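Local coordinates for protein interacting with Hsp90 1 (Saccharomyces cerevisiae, PDB 4CHH) that takes part in pre-rRNA processing, is required for the interaction of NOP58 with snoRNA, belongs to the R2TP complex and interacts with Hsp90, at residues A[90-95]-A[123-128]. Residues are numbered along the deposited sequence; the frame is centred on the assembly and turned at random.
Sequences WEIPII and RWICDD
Trp90 and Trp124 meet through the six-membered halves of their indoles, the outer corner CZ2 of Trp90 standing 3.6 Å from CZ3 of Trp124. CZ3 comes in at the edge of the Trp90 ring, near its plane, while CZ2 approaches the Trp124 ring obliquely. With planes at 31° and centroids of the six-membered rings 5.9 Å apart, the pair is neither a stack nor a T. Ile92 reaches across beside it with the end of its extended branch: CD1 of Ile92 lies 3.9 Å from CG2 of Ile125. More loosely, CD1 of Ile92 is 4.5 Å from CE3 of Trp124, at the edge of that ring. In Trp124 a chi1 of -63° sets CG opposite the carbonyl carbon and carries the indole off the helix toward the loop. No hydrogen bond joins 90-95 to 123-128; the contact is apolar and largely buried. The indole nitrogen NE1 of Trp90 gives a hydrogen bond to Val74 O, which probably limits how the ring can turn, while Val81, Leu84 and Ile85 of helix 78-86 pack against the same side chain. Ile92 and Ile125 both also touch Ile117 of strand 109-118. Thus the loop between helix 78-86 and strand 95-103 is packed onto the C-terminal part of helix 119-127, in a hydrophobic core joining helices to the mixed sheet of the PIH1 N-terminal domain.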
loop_
_atom_site.group_PDB
_atom_site.type_symbol
_atom_site.label_atom_id
_atom_site.label_comp_id
_atom_site.label_asym_id
_atom_site.label_seq_id
_atom_site.Cartn_x
_atom_site.Cartn_y
_atom_site.Cartn_z
ATOM N N TRP A 90 10.966 4.741 12.616
ATOM C CA TRP A 90 11.200 4.755 11.183
ATOM C C TRP A 90 10.113 3.959 10.477
ATOM O O TRP A 90 9.763 2.864 10.908
ATOM C CB TRP A 90 12.584 4.149 10.884
ATOM C CG TRP A 90 13.141 4.383 9.512
ATOM C CD1 TRP A 90 14.125 5.273 9.184
ATOM C CD2 TRP A 90 12.912 3.583 8.330
ATOM N NE1 TRP A 90 14.448 5.148 7.854
ATOM C CE2 TRP A 90 13.723 4.113 7.306
ATOM C CE3 TRP A 90 12.064 2.494 8.027
ATOM C CZ2 TRP A 90 13.776 3.547 6.020
ATOM C CZ3 TRP A 90 12.088 1.956 6.750
ATOM C CH2 TRP A 90 12.939 2.477 5.760
ATOM N N GLU A 91 9.648 4.480 9.339
ATOM C CA GLU A 91 8.636 3.817 8.517
ATOM C C GLU A 91 8.706 4.305 7.105
ATOM O O GLU A 91 9.063 5.451 6.872
ATOM C CB GLU A 91 7.232 4.109 9.092
ATOM C CG GLU A 91 6.168 3.125 8.633
ATOM C CD GLU A 91 4.994 2.908 9.566
ATOM O OE1 GLU A 91 5.219 2.730 10.784
ATOM O OE2 GLU A 91 3.852 2.825 9.062
ATOM N N ILE A 92 8.330 3.463 6.153
ATOM C CA ILE A 92 8.195 3.898 4.768
ATOM C C ILE A 92 6.806 4.588 4.690
ATOM O O ILE A 92 5.808 3.897 4.905
ATOM C CB ILE A 92 8.343 2.727 3.747
ATOM C CG1 ILE A 92 9.791 2.214 3.665
ATOM C CG2 ILE A 92 7.802 3.133 2.357
ATOM C CD1 ILE A 92 10.035 0.999 2.708
ATOM N N PRO A 93 6.685 5.914 4.434
ATOM C CA PRO A 93 5.331 6.511 4.319
ATOM C C PRO A 93 4.504 5.858 3.185
ATOM O O PRO A 93 5.040 5.528 2.121
ATOM C CB PRO A 93 5.622 7.992 4.023
ATOM C CG PRO A 93 7.042 8.220 4.588
ATOM C CD PRO A 93 7.739 6.932 4.218
ATOM N N ILE A 94 3.214 5.614 3.451
ATOM C CA ILE A 94 2.287 5.024 2.481
ATOM C C ILE A 94 1.073 5.942 2.316
ATOM O O ILE A 94 0.471 6.329 3.309
ATOM C CB ILE A 94 1.835 3.573 2.873
ATOM C CG1 ILE A 94 3.059 2.651 3.163
ATOM C CG2 ILE A 94 0.920 2.960 1.763
ATOM C CD1 ILE A 94 2.786 1.472 3.961
ATOM N N ILE A 95 0.691 6.222 1.068
ATOM C CA ILE A 95 -0.537 6.911 0.742
ATOM C C ILE A 95 -1.444 5.841 0.102
ATOM O O ILE A 95 -1.100 5.249 -0.923
ATOM C CB ILE A 95 -0.332 8.190 -0.120
ATOM C CG1 ILE A 95 0.523 9.241 0.664
ATOM C CG2 ILE A 95 -1.727 8.797 -0.469
ATOM C CD1 ILE A 95 1.122 10.351 -0.160
ATOM N N ARG A 123 12.762 0.905 -4.488
ATOM C CA ARG A 123 14.045 0.315 -4.882
ATOM C C ARG A 123 14.702 -0.381 -3.685
ATOM O O ARG A 123 15.320 -1.421 -3.861
ATOM C CB ARG A 123 14.980 1.376 -5.509
ATOM C CG ARG A 123 14.565 1.842 -6.930
ATOM C CD ARG A 123 13.203 1.319 -7.361
ATOM N NE ARG A 123 13.297 0.181 -8.245
ATOM C CZ ARG A 123 12.275 -0.569 -8.639
ATOM N NH1 ARG A 123 11.048 -0.325 -8.189
ATOM N NH2 ARG A 123 12.473 -1.580 -9.457
ATOM N N TRP A 124 14.559 0.168 -2.481
ATOM C CA TRP A 124 15.120 -0.439 -1.256
ATOM C C TRP A 124 14.542 -1.829 -1.022
ATOM O O TRP A 124 15.274 -2.737 -0.647
ATOM C CB TRP A 124 14.802 0.424 -0.011
ATOM C CG TRP A 124 15.385 1.807 0.022
ATOM C CD1 TRP A 124 16.477 2.259 -0.662
ATOM C CD2 TRP A 124 14.966 2.886 0.868
ATOM N NE1 TRP A 124 16.704 3.581 -0.365
ATOM C CE2 TRP A 124 15.808 3.986 0.591
ATOM C CE3 TRP A 124 13.946 3.035 1.831
ATOM C CZ2 TRP A 124 15.685 5.213 1.256
ATOM C CZ3 TRP A 124 13.835 4.248 2.502
ATOM C CH2 TRP A 124 14.670 5.335 2.183
ATOM N N ILE A 125 13.204 -1.986 -1.224
ATOM C CA ILE A 125 12.513 -3.253 -0.951
ATOM C C ILE A 125 12.838 -4.321 -2.036
ATOM O O ILE A 125 12.537 -5.493 -1.814
ATOM C CB ILE A 125 10.989 -3.063 -0.695
ATOM C CG1 ILE A 125 10.256 -2.487 -1.949
ATOM C CG2 ILE A 125 10.790 -2.187 0.556
ATOM C CD1 ILE A 125 8.747 -2.531 -1.928
ATOM N N CYS A 126 13.496 -3.923 -3.159
ATOM C CA CYS A 126 13.994 -4.856 -4.189
ATOM C C CYS A 126 15.217 -5.587 -3.681
ATOM O O CYS A 126 15.402 -6.760 -3.995
ATOM C CB CYS A 126 14.347 -4.116 -5.474
ATOM S SG CYS A 126 12.934 -3.577 -6.439
ATOM N N ASP A 127 16.106 -4.847 -2.984
ATOM C CA ASP A 127 17.418 -5.288 -2.510
ATOM C C ASP A 127 17.440 -5.884 -1.094
ATOM O O ASP A 127 18.445 -6.494 -0.720
ATOM C CB ASP A 127 18.393 -4.095 -2.557
ATOM C CG ASP A 127 18.581 -3.464 -3.921
ATOM O OD1 ASP A 127 18.448 -4.190 -4.943
ATOM O OD2 ASP A 127 18.878 -2.254 -3.972
ATOM N N ASP A 128 16.386 -5.674 -0.289
ATOM C CA ASP A 128 16.342 -6.229 1.063
ATOM C C ASP A 128 14.974 -6.874 1.265
ATOM O O ASP A 128 13.943 -6.185 1.312
ATOM C CB ASP A 128 16.667 -5.151 2.121
ATOM C CG ASP A 128 16.839 -5.688 3.541
ATOM O OD1 ASP A 128 15.870 -6.237 4.087
ATOM O OD2 ASP A 128 17.926 -5.494 4.123
#